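Local coordinates for heterokaryon incompatibility protein s (Podospora anserina, PDB 2WVQ), which forms the [het-s] prion through its C-terminal region, triggers lethal heterokaryon incompatibility on meeting HET-S from an incompatible strain, and is represented here by its globular N-terminal domain, at residues Q33-G39 with Q112-F117; C45-L49 with L160-D165; K53-R58 with L136-Q141; R58-A62 with L187-E191. The protein carries 2 engineered substitutions. All blocks are in the same frame, centred on the assembly; numbering follows the deposited sequence.

Contact 1 (Q33-G39 with Q112-F117). Engineered in segment 33-39: His37 (natural residue Pro).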
loop_
_atom_site.group_PDB
_atom_site.type_symbol
_atom_site.label_atom_id
_atom_site.label_comp_id
_atom_site.label_asym_id
_atom_site.label_seq_id
_atom_site.Cartn_x
_atom_site.Cartn_y
_atom_site.Cartn_z
ATOM N N GLN A 33 -7.383 -2.132 16.087
ATOM C CA GLN A 33 -8.778 -2.343 16.422
ATOM C C GLN A 33 -9.607 -2.466 15.133
ATOM O O GLN A 33 -9.182 -2.028 14.056
ATOM C CB GLN A 33 -9.294 -1.142 17.208
ATOM C CG GLN A 33 -8.687 -0.901 18.576
ATOM C CD GLN A 33 -8.942 0.522 19.051
ATOM O OE1 GLN A 33 -8.684 0.864 20.192
ATOM N NE2 GLN A 33 -9.465 1.356 18.161
ATOM N N LEU A 34 -10.779 -3.101 15.224
ATOM C CA LEU A 34 -11.682 -3.136 14.078
ATOM C C LEU A 34 -12.944 -2.339 14.415
ATOM O O LEU A 34 -13.523 -2.501 15.485
ATOM C CB LEU A 34 -12.035 -4.568 13.644
ATOM C CG LEU A 34 -10.874 -5.467 13.187
ATOM C CD1 LEU A 34 -11.443 -6.737 12.595
ATOM C CD2 LEU A 34 -9.979 -4.759 12.169
ATOM N N GLY A 35 -13.362 -1.517 13.465
ATOM C CA GLY A 35 -14.449 -0.584 13.704
ATOM C C GLY A 35 -15.821 -1.191 13.493
ATOM O O GLY A 35 -15.991 -2.312 12.988
ATOM N N ARG A 36 -16.820 -0.401 13.850
ATOM C CA ARG A 36 -18.202 -0.831 13.866
ATOM C C ARG A 36 -18.643 -1.487 12.554
ATOM O O ARG A 36 -19.464 -2.413 12.563
ATOM C CB ARG A 36 -19.069 0.397 14.234
ATOM C CG ARG A 36 -20.358 0.554 13.456
ATOM C CD ARG A 36 -20.626 2.027 13.228
ATOM N NE ARG A 36 -21.635 2.514 14.154
ATOM C CZ ARG A 36 -22.925 2.627 13.839
ATOM N NH1 ARG A 36 -23.328 2.276 12.633
ATOM N NH2 ARG A 36 -23.803 3.075 14.719
ATOM N N HIS A 37 -18.100 -1.010 11.438
ATOM C CA HIS A 37 -18.595 -1.392 10.129
ATOM C C HIS A 37 -18.242 -2.786 9.627
ATOM O O HIS A 37 -18.822 -3.230 8.625
ATOM C CB HIS A 37 -18.357 -0.291 9.068
ATOM C CG HIS A 37 -19.466 0.723 9.011
ATOM N ND1 HIS A 37 -19.592 1.749 9.929
ATOM C CD2 HIS A 37 -20.532 0.835 8.178
ATOM C CE1 HIS A 37 -20.670 2.461 9.651
ATOM N NE2 HIS A 37 -21.267 1.920 8.603
ATOM N N PHE A 38 -17.350 -3.493 10.332
ATOM C CA PHE A 38 -17.143 -4.938 10.096
ATOM C C PHE A 38 -18.386 -5.795 10.385
ATOM O O PHE A 38 -18.567 -6.859 9.775
ATOM C CB PHE A 38 -15.906 -5.445 10.870
ATOM C CG PHE A 38 -14.631 -4.984 10.259
ATOM C CD1 PHE A 38 -14.039 -3.786 10.676
ATOM C CD2 PHE A 38 -14.067 -5.691 9.183
ATOM C CE1 PHE A 38 -12.852 -3.335 10.071
ATOM C CE2 PHE A 38 -12.889 -5.234 8.574
ATOM C CZ PHE A 38 -12.294 -4.053 9.019
ATOM N N GLY A 39 -19.239 -5.309 11.289
ATOM C CA GLY A 39 -20.516 -5.964 11.633
ATOM C C GLY A 39 -20.351 -7.374 12.168
ATOM O O GLY A 39 -19.533 -7.621 13.056
ATOM N N GLN A 112 -20.788 7.891 17.056
ATOM C CA GLN A 112 -21.435 6.608 16.732
ATOM C C GLN A 112 -20.461 5.692 15.991
ATOM O O GLN A 112 -20.261 4.541 16.383
ATOM C CB GLN A 112 -22.742 6.806 15.920
ATOM C CG GLN A 112 -22.737 7.984 14.905
ATOM C CD GLN A 112 -23.834 7.914 13.816
ATOM O OE1 GLN A 112 -24.974 7.517 14.074
ATOM N NE2 GLN A 112 -23.483 8.325 12.598
ATOM N N ASP A 113 -19.822 6.246 14.965
ATOM C CA ASP A 113 -18.996 5.493 14.019
ATOM C C ASP A 113 -17.577 5.186 14.507
ATOM O O ASP A 113 -16.858 4.410 13.865
ATOM C CB ASP A 113 -18.942 6.233 12.681
ATOM C CG ASP A 113 -20.304 6.361 12.035
ATOM O OD1 ASP A 113 -20.650 7.479 11.596
ATOM O OD2 ASP A 113 -21.030 5.344 11.989
ATOM N N LEU A 114 -17.205 5.771 15.647
ATOM C CA LEU A 114 -15.881 5.595 16.242
ATOM C C LEU A 114 -15.752 4.436 17.253
ATOM O O LEU A 114 -14.647 4.130 17.715
ATOM C CB LEU A 114 -15.390 6.924 16.835
ATOM C CG LEU A 114 -15.151 8.043 15.809
ATOM C CD1 LEU A 114 -14.589 9.283 16.471
ATOM C CD2 LEU A 114 -14.241 7.585 14.693
ATOM N N VAL A 115 -16.869 3.772 17.538
ATOM C CA VAL A 115 -16.936 2.635 18.462
ATOM C C VAL A 115 -16.261 1.413 17.836
ATOM O O VAL A 115 -16.504 1.095 16.665
ATOM C CB VAL A 115 -18.430 2.293 18.780
ATOM C CG1 VAL A 115 -18.577 0.971 19.539
ATOM C CG2 VAL A 115 -19.077 3.421 19.573
ATOM N N VAL A 116 -15.425 0.725 18.614
ATOM C CA VAL A 116 -14.705 -0.443 18.099
ATOM C C VAL A 116 -15.128 -1.755 18.778
ATOM O O VAL A 116 -15.515 -1.761 19.943
ATOM C CB VAL A 116 -13.136 -0.273 18.155
ATOM C CG1 VAL A 116 -12.682 0.952 17.372
ATOM C CG2 VAL A 116 -12.635 -0.181 19.575
ATOM N N PHE A 117 -15.039 -2.852 18.034
ATOM C CA PHE A 117 -15.211 -4.186 18.588
ATOM C C PHE A 117 -14.138 -4.546 19.640
ATOM O O PHE A 117 -13.021 -4.021 19.611
ATOM C CB PHE A 117 -15.224 -5.219 17.467
ATOM C CG PHE A 117 -16.516 -5.254 16.685
ATOM C CD1 PHE A 117 -16.580 -4.701 15.406
ATOM C CD2 PHE A 117 -17.671 -5.834 17.234
ATOM C CE1 PHE A 117 -17.768 -4.725 14.671
ATOM C CE2 PHE A 117 -18.879 -5.860 16.514
ATOM C CZ PHE A 117 -18.928 -5.306 15.228
HETATM O O HOH W 1 -11.032 -4.491 17.635
#

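Contact 2 (C45-L49 with L160-D165)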
loop_
_atom_site.group_PDB
_atom_site.type_symbol
_atom_site.label_atom_id
_atom_site.label_comp_id
_atom_site.label_asym_id
_atom_site.label_seq_id
_atom_site.Cartn_x
_atom_site.Cartn_y
_atom_site.Cartn_z
ATOM N N CYS A 45 -12.637 -11.572 10.649
ATOM C CA CYS A 45 -11.606 -10.615 10.225
ATOM C C CYS A 45 -10.467 -10.465 11.264
ATOM O O CYS A 45 -9.296 -10.307 10.900
ATOM C CB CYS A 45 -12.250 -9.257 9.905
ATOM S SG CYS A 45 -13.168 -9.319 8.339
ATOM N N GLN A 46 -10.827 -10.481 12.546
ATOM C CA GLN A 46 -9.841 -10.456 13.624
ATOM C C GLN A 46 -8.963 -11.719 13.589
ATOM O O GLN A 46 -7.742 -11.591 13.627
ATOM C CB GLN A 46 -10.506 -10.288 14.993
ATOM C CG GLN A 46 -9.526 -10.287 16.185
ATOM C CD GLN A 46 -8.543 -9.136 16.132
ATOM O OE1 GLN A 46 -8.937 -7.981 16.241
ATOM N NE2 GLN A 46 -7.252 -9.447 15.947
ATOM N N LEU A 47 -9.570 -12.897 13.447
ATOM C CA LEU A 47 -8.794 -14.147 13.295
ATOM C C LEU A 47 -7.860 -14.145 12.059
ATOM O O LEU A 47 -6.765 -14.702 12.134
ATOM C CB LEU A 47 -9.698 -15.397 13.336
ATOM C CG LEU A 47 -10.415 -15.690 14.677
ATOM C CD1 LEU A 47 -11.465 -16.756 14.553
ATOM C CD2 LEU A 47 -9.450 -16.028 15.811
ATOM N N ARG A 48 -8.300 -13.558 10.932
ATOM C CA ARG A 48 -7.471 -13.411 9.720
ATOM C C ARG A 48 -6.211 -12.567 10.003
ATOM O O ARG A 48 -5.104 -12.924 9.563
ATOM C CB ARG A 48 -8.237 -12.752 8.560
ATOM C CG ARG A 48 -9.513 -13.373 8.120
ATOM C CD ARG A 48 -9.317 -14.388 7.001
ATOM N NE ARG A 48 -8.808 -13.804 5.755
ATOM C CZ ARG A 48 -8.467 -14.526 4.681
ATOM N NH1 ARG A 48 -8.579 -15.856 4.709
ATOM N NH2 ARG A 48 -8.015 -13.924 3.581
ATOM N N LEU A 49 -6.383 -11.465 10.735
ATOM C CA LEU A 49 -5.268 -10.658 11.257
ATOM C C LEU A 49 -4.308 -11.423 12.221
ATOM O O LEU A 49 -3.074 -11.307 12.106
ATOM C CB LEU A 49 -5.809 -9.408 11.954
ATOM C CG LEU A 49 -5.539 -7.939 11.576
ATOM C CD1 LEU A 49 -5.107 -7.612 10.109
ATOM C CD2 LEU A 49 -6.713 -7.070 12.017
ATOM N N LEU A 160 -8.525 -3.742 5.828
ATOM C CA LEU A 160 -8.167 -5.011 6.490
ATOM C C LEU A 160 -7.629 -5.993 5.468
ATOM O O LEU A 160 -6.578 -6.596 5.675
ATOM C CB LEU A 160 -9.394 -5.611 7.185
ATOM C CG LEU A 160 -9.467 -6.946 7.976
ATOM C CD1 LEU A 160 -9.084 -8.200 7.227
ATOM C CD2 LEU A 160 -8.751 -6.862 9.292
ATOM N N GLU A 161 -8.362 -6.145 4.366
ATOM C CA GLU A 161 -7.928 -6.993 3.252
ATOM C C GLU A 161 -6.571 -6.571 2.718
ATOM O O GLU A 161 -5.715 -7.428 2.479
ATOM C CB GLU A 161 -8.951 -7.005 2.109
ATOM C CG GLU A 161 -10.261 -7.741 2.422
ATOM C CD GLU A 161 -10.074 -9.170 2.956
ATOM O OE1 GLU A 161 -10.991 -9.647 3.673
ATOM O OE2 GLU A 161 -9.032 -9.819 2.674
ATOM N N LYS A 162 -6.367 -5.262 2.549
ATOM C CA LYS A 162 -5.066 -4.743 2.105
ATOM C C LYS A 162 -3.933 -5.178 3.035
ATOM O O LYS A 162 -2.906 -5.584 2.550
ATOM C CB LYS A 162 -5.088 -3.230 1.950
ATOM C CG LYS A 162 -3.848 -2.639 1.306
ATOM C CD LYS A 162 -4.260 -1.458 0.372
ATOM C CE LYS A 162 -4.107 -0.093 1.053
ATOM N NZ LYS A 162 -5.177 0.927 0.687
ATOM N N ILE A 163 -4.122 -5.085 4.350
ATOM C CA ILE A 163 -3.109 -5.562 5.309
ATOM C C ILE A 163 -2.898 -7.075 5.219
ATOM O O ILE A 163 -1.764 -7.534 5.129
ATOM C CB ILE A 163 -3.434 -5.185 6.780
ATOM C CG1 ILE A 163 -3.361 -3.664 6.958
ATOM C CG2 ILE A 163 -2.472 -5.965 7.779
ATOM C CD1 ILE A 163 -3.503 -3.212 8.353
ATOM N N VAL A 164 -3.991 -7.831 5.279
ATOM C CA VAL A 164 -3.916 -9.276 5.346
ATOM C C VAL A 164 -3.256 -9.844 4.096
ATOM O O VAL A 164 -2.301 -10.641 4.212
ATOM C CB VAL A 164 -5.316 -9.921 5.627
ATOM C CG1 VAL A 164 -5.333 -11.352 5.212
ATOM C CG2 VAL A 164 -5.677 -9.775 7.133
ATOM N N ASP A 165 -3.733 -9.405 2.930
ATOM C CA ASP A 165 -3.253 -9.824 1.622
ATOM C C ASP A 165 -1.807 -9.435 1.334
ATOM O O ASP A 165 -1.026 -10.253 0.846
ATOM C CB ASP A 165 -4.157 -9.283 0.484
ATOM C CG ASP A 165 -5.586 -9.864 0.514
ATOM O OD1 ASP A 165 -6.433 -9.416 -0.305
ATOM O OD2 ASP A 165 -5.873 -10.760 1.352
HETATM O O HOH W 2 -9.228 -11.212 5.276
#

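Contact 3 (K53-R58 with L136-Q141)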
loop_
_atom_site.group_PDB
_atom_site.type_symbol
_atom_site.label_atom_id
_atom_site.label_comp_id
_atom_site.label_asym_id
_atom_site.label_seq_id
_atom_site.Cartn_x
_atom_site.Cartn_y
_atom_site.Cartn_z
ATOM N N LYS A 53 -0.327 -12.411 11.545
ATOM C CA LYS A 53 0.667 -12.144 12.581
ATOM C C LYS A 53 1.373 -13.453 12.990
ATOM O O LYS A 53 2.578 -13.468 13.197
ATOM C CB LYS A 53 0.018 -11.478 13.791
ATOM C CG LYS A 53 0.969 -11.150 14.925
ATOM C CD LYS A 53 0.206 -10.765 16.220
ATOM C CE LYS A 53 1.068 -9.787 17.035
ATOM N NZ LYS A 53 0.524 -9.553 18.384
ATOM N N ALA A 54 0.616 -14.543 13.098
ATOM C CA ALA A 54 1.206 -15.853 13.491
ATOM C C ALA A 54 2.175 -16.347 12.409
ATOM O O ALA A 54 3.215 -16.952 12.700
ATOM C CB ALA A 54 0.087 -16.912 13.729
ATOM N N ARG A 55 1.832 -16.080 11.158
ATOM C CA ARG A 55 2.621 -16.589 10.057
ATOM C C ARG A 55 3.928 -15.807 9.877
ATOM O O ARG A 55 5.000 -16.406 9.559
ATOM C CB ARG A 55 1.810 -16.635 8.782
ATOM C CG ARG A 55 2.511 -17.442 7.702
ATOM C CD ARG A 55 2.062 -17.035 6.354
ATOM N NE ARG A 55 2.973 -17.447 5.293
ATOM C CZ ARG A 55 2.860 -17.032 4.036
ATOM N NH1 ARG A 55 1.873 -16.194 3.692
ATOM N NH2 ARG A 55 3.731 -17.431 3.125
ATOM N N LEU A 56 3.841 -14.490 10.097
ATOM C CA LEU A 56 4.999 -13.599 10.115
ATOM C C LEU A 56 5.929 -14.009 11.283
ATOM O O LEU A 56 7.158 -14.198 11.108
ATOM C CB LEU A 56 4.564 -12.115 10.252
ATOM C CG LEU A 56 5.637 -10.999 10.378
ATOM C CD1 LEU A 56 6.541 -10.908 9.189
ATOM C CD2 LEU A 56 5.065 -9.580 10.696
ATOM N N SER A 57 5.359 -14.177 12.461
ATOM C CA SER A 57 6.212 -14.620 13.551
ATOM C C SER A 57 6.824 -16.037 13.356
ATOM O O SER A 57 7.948 -16.244 13.783
ATOM C CB SER A 57 5.568 -14.425 14.910
ATOM O OG SER A 57 4.834 -15.536 15.309
ATOM N N ARG A 58 6.096 -16.971 12.730
ATOM C CA ARG A 58 6.630 -18.272 12.379
ATOM C C ARG A 58 7.909 -18.157 11.584
ATOM O O ARG A 58 8.836 -18.918 11.834
ATOM C CB ARG A 58 5.634 -19.195 11.673
ATOM C CG ARG A 58 6.028 -20.739 11.678
ATOM C CD ARG A 58 5.042 -21.553 10.846
ATOM N NE ARG A 58 3.671 -21.276 11.299
ATOM C CZ ARG A 58 2.652 -20.820 10.556
ATOM N NH1 ARG A 58 2.789 -20.598 9.264
ATOM N NH2 ARG A 58 1.468 -20.613 11.131
ATOM N N LEU A 136 0.689 -17.712 21.307
ATOM C CA LEU A 136 1.702 -18.392 20.507
ATOM C C LEU A 136 2.772 -17.433 19.961
ATOM O O LEU A 136 3.968 -17.737 19.993
ATOM C CB LEU A 136 0.969 -19.127 19.385
ATOM C CG LEU A 136 1.256 -19.430 17.914
ATOM C CD1 LEU A 136 0.012 -20.073 17.386
ATOM C CD2 LEU A 136 1.683 -18.310 17.004
ATOM N N VAL A 137 2.346 -16.271 19.462
ATOM C CA VAL A 137 3.330 -15.256 19.103
ATOM C C VAL A 137 4.001 -14.576 20.255
ATOM O O VAL A 137 5.193 -14.321 20.170
ATOM C CB VAL A 137 2.951 -14.330 17.905
ATOM C CG1 VAL A 137 1.638 -14.709 17.223
ATOM C CG2 VAL A 137 3.243 -12.830 18.127
ATOM N N SER A 138 3.275 -14.345 21.360
ATOM C CA SER A 138 3.872 -13.686 22.536
ATOM C C SER A 138 5.042 -14.497 23.035
ATOM O O SER A 138 6.056 -13.939 23.383
ATOM C CB SER A 138 2.872 -13.478 23.684
ATOM O OG SER A 138 1.952 -12.439 23.356
ATOM N N ARG A 139 4.884 -15.817 23.003
ATOM C CA ARG A 139 5.887 -16.785 23.460
ATOM C C ARG A 139 7.180 -16.717 22.659
ATOM O O ARG A 139 8.237 -17.026 23.160
ATOM C CB ARG A 139 5.320 -18.198 23.341
ATOM C CG ARG A 139 4.354 -18.582 24.431
ATOM C CD ARG A 139 4.052 -20.074 24.399
ATOM N NE ARG A 139 2.912 -20.342 25.265
ATOM C CZ ARG A 139 1.673 -20.548 24.829
ATOM N NH1 ARG A 139 1.404 -20.575 23.525
ATOM N NH2 ARG A 139 0.704 -20.735 25.705
ATOM N N ARG A 140 7.071 -16.319 21.392
ATOM C CA ARG A 140 8.214 -16.319 20.475
ATOM C C ARG A 140 8.959 -15.009 20.402
ATOM O O ARG A 140 10.115 -14.978 19.989
ATOM C CB ARG A 140 7.748 -16.628 19.059
ATOM C CG ARG A 140 7.355 -18.031 18.802
ATOM C CD ARG A 140 6.860 -18.063 17.406
ATOM N NE ARG A 140 6.553 -19.415 17.011
ATOM C CZ ARG A 140 5.679 -19.750 16.076
ATOM N NH1 ARG A 140 4.962 -18.815 15.432
ATOM N NH2 ARG A 140 5.502 -21.023 15.815
ATOM N N GLN A 141 8.274 -13.922 20.744
ATOM C CA GLN A 141 8.818 -12.606 20.497
ATOM C C GLN A 141 9.878 -12.250 21.525
ATOM O O GLN A 141 9.847 -12.712 22.679
ATOM C CB GLN A 141 7.708 -11.533 20.366
ATOM C CG GLN A 141 6.789 -11.726 19.095
ATOM C CD GLN A 141 7.570 -11.980 17.800
ATOM O OE1 GLN A 141 8.211 -11.062 17.267
ATOM N NE2 GLN A 141 7.499 -13.221 17.275
#

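Contact 4 (R58-A62 with L187-E191)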
loop_
_atom_site.group_PDB
_atom_site.type_symbol
_atom_site.label_atom_id
_atom_site.label_comp_id
_atom_site.label_asym_id
_atom_site.label_seq_id
_atom_site.Cartn_x
_atom_site.Cartn_y
_atom_site.Cartn_z
ATOM N N ARG A 58 6.096 -16.971 12.730
ATOM C CA ARG A 58 6.630 -18.272 12.379
ATOM C C ARG A 58 7.909 -18.157 11.584
ATOM O O ARG A 58 8.836 -18.918 11.834
ATOM C CB ARG A 58 5.634 -19.195 11.673
ATOM C CG ARG A 58 6.028 -20.739 11.678
ATOM C CD ARG A 58 5.042 -21.553 10.846
ATOM N NE ARG A 58 3.671 -21.276 11.299
ATOM C CZ ARG A 58 2.652 -20.820 10.556
ATOM N NH1 ARG A 58 2.789 -20.598 9.264
ATOM N NH2 ARG A 58 1.468 -20.613 11.131
ATOM N N TRP A 59 7.945 -17.217 10.633
ATOM C CA TRP A 59 9.124 -16.945 9.850
ATOM C C TRP A 59 10.330 -16.544 10.684
ATOM O O TRP A 59 11.446 -17.041 10.438
ATOM C CB TRP A 59 8.879 -15.880 8.769
ATOM C CG TRP A 59 10.124 -15.615 7.989
ATOM C CD1 TRP A 59 10.568 -16.309 6.914
ATOM C CD2 TRP A 59 11.090 -14.592 8.239
ATOM N NE1 TRP A 59 11.765 -15.796 6.482
ATOM C CE2 TRP A 59 12.104 -14.737 7.277
ATOM C CE3 TRP A 59 11.193 -13.562 9.190
ATOM C CZ2 TRP A 59 13.208 -13.881 7.208
ATOM C CZ3 TRP A 59 12.288 -12.700 9.117
ATOM C CH2 TRP A 59 13.290 -12.876 8.140
ATOM N N GLY A 60 10.135 -15.621 11.621
ATOM C CA GLY A 60 11.241 -15.207 12.483
ATOM C C GLY A 60 11.780 -16.367 13.292
ATOM O O GLY A 60 13.005 -16.468 13.515
ATOM N N GLU A 61 10.884 -17.261 13.721
ATOM C CA GLU A 61 11.302 -18.461 14.467
ATOM C C GLU A 61 12.071 -19.444 13.591
ATOM O O GLU A 61 13.067 -20.050 14.052
ATOM C CB GLU A 61 10.069 -19.163 15.082
ATOM C CG GLU A 61 10.357 -20.376 15.985
ATOM C CD GLU A 61 10.956 -20.009 17.338
ATOM O OE1 GLU A 61 11.138 -18.810 17.626
ATOM O OE2 GLU A 61 11.241 -20.929 18.135
ATOM N N ALA A 62 11.599 -19.619 12.350
ATOM C CA ALA A 62 12.174 -20.561 11.389
ATOM C C ALA A 62 13.628 -20.211 11.029
ATOM O O ALA A 62 14.512 -21.080 10.888
ATOM C CB ALA A 62 11.337 -20.574 10.136
ATOM N N LEU A 187 6.707 -26.313 12.600
ATOM C CA LEU A 187 6.327 -25.256 13.497
ATOM C C LEU A 187 4.810 -25.055 13.570
ATOM O O LEU A 187 4.268 -24.904 14.665
ATOM C CB LEU A 187 7.041 -23.987 13.058
ATOM C CG LEU A 187 8.218 -23.407 13.859
ATOM C CD1 LEU A 187 8.822 -24.233 15.020
ATOM C CD2 LEU A 187 9.249 -22.914 12.912
ATOM N N ALA A 188 4.143 -25.090 12.410
ATOM C CA ALA A 188 2.683 -24.977 12.294
ATOM C C ALA A 188 2.009 -26.216 12.894
ATOM O O ALA A 188 0.884 -26.143 13.379
ATOM C CB ALA A 188 2.286 -24.816 10.841
ATOM N N GLU A 189 2.707 -27.360 12.865
ATOM C CA GLU A 189 2.183 -28.602 13.449
ATOM C C GLU A 189 2.189 -28.477 14.977
ATOM O O GLU A 189 1.198 -28.804 15.638
ATOM C CB GLU A 189 2.996 -29.810 12.994
ATOM C CG GLU A 189 2.690 -30.267 11.561
ATOM C CD GLU A 189 3.590 -31.412 11.082
ATOM O OE1 GLU A 189 4.408 -31.951 11.882
ATOM O OE2 GLU A 189 3.469 -31.790 9.886
ATOM N N ILE A 190 3.302 -27.967 15.514
ATOM C CA ILE A 190 3.440 -27.664 16.943
ATOM C C ILE A 190 2.424 -26.596 17.443
ATOM O O ILE A 190 1.918 -26.694 18.568
ATOM C CB ILE A 190 4.906 -27.241 17.275
ATOM C CG1 ILE A 190 5.878 -28.401 17.018
ATOM C CG2 ILE A 190 5.012 -26.697 18.711
ATOM C CD1 ILE A 190 7.354 -27.995 16.954
ATOM N N GLU A 191 2.129 -25.591 16.616
ATOM C CA GLU A 191 1.178 -24.534 16.994
ATOM C C GLU A 191 -0.208 -25.112 17.219
ATOM O O GLU A 191 -0.953 -24.689 18.114
ATOM C CB GLU A 191 1.088 -23.471 15.904
ATOM C CG GLU A 191 2.378 -22.735 15.664
ATOM C CD GLU A 191 2.297 -21.799 14.484
ATOM O OE1 GLU A 191 1.230 -21.719 13.828
ATOM O OE2 GLU A 191 3.309 -21.135 14.223
#

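Contact 1 (Q33-G39 with Q112-F117)
Phe117 and Leu34 join the two segments through a backbone bond: Phe117 N donates to Leu34 O at 3.0 Å. A water closes the same place from the other end, accepting from Leu34 N and donating to Phe117 O. The Phe117 ring then lies mainly against backbone carbonyls, with Phe38 CB beside it: Gly35 O sits at its edge, near the ring plane, 3.4 Å from CE1, while Gly39 O approaches CZ obliquely at 3.2 Å. Gly39 has a positive phi (59°), a conformation easy for glycine. On the other side of the bridge Val116 packs both methyls against the amide end of Gln33, CG1 lying 3.3 Å from NE2. This is the dense part of the contact. Toward Gln112 and Asp113 it turns loose and solvent-exposed. Arg36 bends at chi2 and chi3 to bring NE to Gln112 O, a weak bond of 3.3 Å, and Asp113 OD2 hovers over one guanidinium face, 3.6 Å from NE, a long salt bridge of charge alone. His37, an engineered residue, points the edge of its ring at the same oxygen. Gly35 and Val116 form a single beta bridge, by which the loop between helices 79-108 and 124-140 attaches beside strand 32-34, itself paired in parallel with strand 152-154 in the small sheet of this mainly helical HeLo domain.

Contact 2 (C45-L49 with L160-D165)
Leu49 and Leu160 interlock at the centre of this helix pair. The Leu49 fork is one bump: its CD1 enters a hollow formed by Leu160, Ile163 and Val164, lying 3.7 Å from Val164 CG2 and 3.9 Å from Ile163 CG2. Its other methyl, CD2, is pressed against Leu160 CD2 at 3.4 Å, tighter than usual for two carbons. An unusual first torsion (chi1 -119°) carries the Leu49 branches toward the partner helix although its CB does not head there. Leu160 answers from the opposite helix: with CG anti to the backbone N, it reaches between Cys45 and Leu49, its CG 4.1 Å from Cys45 CB. Small Cys45 can lie beside this leucine without pushing the helices apart. One turn on, Val164 fits its CG2 between Leu49 CD1 and the carbonyl oxygen of Arg48, a compact branched side chain where Val164 CA is 6.2 Å from Leu49 CA. Arg48 arches over the valine, crossing it at about a right angle, its chain bent at chi2 and chi3. Its NE donates to a water at 2.7 Å, and that water makes a weak bond to Glu161 OE1; Arg48 NH1 is held by Gly209 O. The segments run nearly parallel, 28° apart with axes 10.3 Å from each other. Helices 42-62 and 157-176 thus pair in the domain interior, with Leu34 and Leu154 of the two-stranded sheet packed against their leucines and Ile211 covering Arg48 and Val164.

Contact 3 (K53-R58 with L136-Q141)
Lys53 starts the contact by laying its aliphatic chain across Val137. Extended throughout, it crosses the valine at about a right angle and brings CE to 3.9 Å from Val137 CG2, while its ammonium continues to a salt bridge with Glu30. A lysine serves here because its methylenes pack as a hydrocarbon and its charge is met farther out. Ala54 CA lies 6.0 Å from Val137 CA, the nearest CA pair of the two segments; Ala54 CB touches Leu136 CD2 at 3.9 Å, and Val137 CG1 settles on the alanine CA. A small residue permits that approach. The segments run 28° from parallel, with axes 9.8 Å apart, and they pair helix 42-62 with helix 124-140 within the helical bundle of the HeLo domain, next to Val26 of helix 18-28. One turn beyond Lys53, Ser57 points at the partner helix. Its OG lies 3.4 Å from Val137 CB and accepts a hydrogen bond from Arg140 NH1 at 3.3 Å, OG lying in the guanidinium plane. The Arg140 chain, straight from CG to NE, spans the gap to reach it, and its other terminal nitrogen, NH2, has a salt bridge with Glu191. Arg58 comes last. It runs beside Arg140 in the same direction, CB 3.8 Å from Arg140 NH1, with the two guanidinium planes 84° apart. Acidic residues probably offset the two neighbouring positive charges: Glu191 is bridged by both arginines, and Asp212 is a further partner of Arg58.

Contact 4 (R58-A62 with L187-E191)
Glu191 OE2 is gripped by two arginines: Arg58 NE donates to it at 2.9 Å, and Arg140 NH2 of helix 124-140 adds a salt bridge. The second oxygen, Glu191 OE1, takes Arg58 NH2 at 2.9 Å, so the arginine holds the carboxylate side-on, one nitrogen to each oxygen. The two bonds are not equivalent. OE1 is met on its syn side, close to the carboxylate plane, whereas NE reaches OE2 from well above it, and the planes of the two groups are 44° apart. Glutamate suits this place because its chain, extended beyond CG, reaches across to the guanidinium. Arg58 bends at chi3 (-53°), which turns its NE edge to the acid, and NH2 bridges Asp212 as well. Beside the charged pair the contact is apolar. Ala188 CB lies over one guanidinium face, 3.8 Å from Arg58 NE, its small size allowing the flat group to rest close to the helix. Leu187 slides past Arg58 in the opposite direction, CB 3.7 Å from Arg58 CG, and its CD2 reaches Ala62 CB at 4.2 Å. Glu61 crosses Leu187 at about a right angle, touching it through CG. The segments cross at 123°, axes 11.6 Å apart, so the last turns of helices 42-62 and 181-191 meet steeply, with Arg140 of helix 124-140 packed against both segments and Ala214 and Met215 of helix 213-224 also packed against the pair.

Three of the four contacts lie along helix 42-62, whose successive turns meet helix 157-176 in contact 2, helix 124-140 in contact 3 and helix 181-191 in contact 4. Contacts 2 and 3 are buried, their centres each about 8 Å from the centre of the chain, yet contact 2 is mostly aliphatic, whereas contact 3 mixes apolar packing with polar groups. Contact 4 is partly buried and dominated by charge; it shares Arg58 with contact 3 and joins it through Arg140 and Glu191. Contact 1, the outermost, relies on a backbone bridge, the Phe117 ring against main-chain carbonyls and exposed polar side chains, but its Leu34 and Phe38 pack onto Leu160 of contact 2.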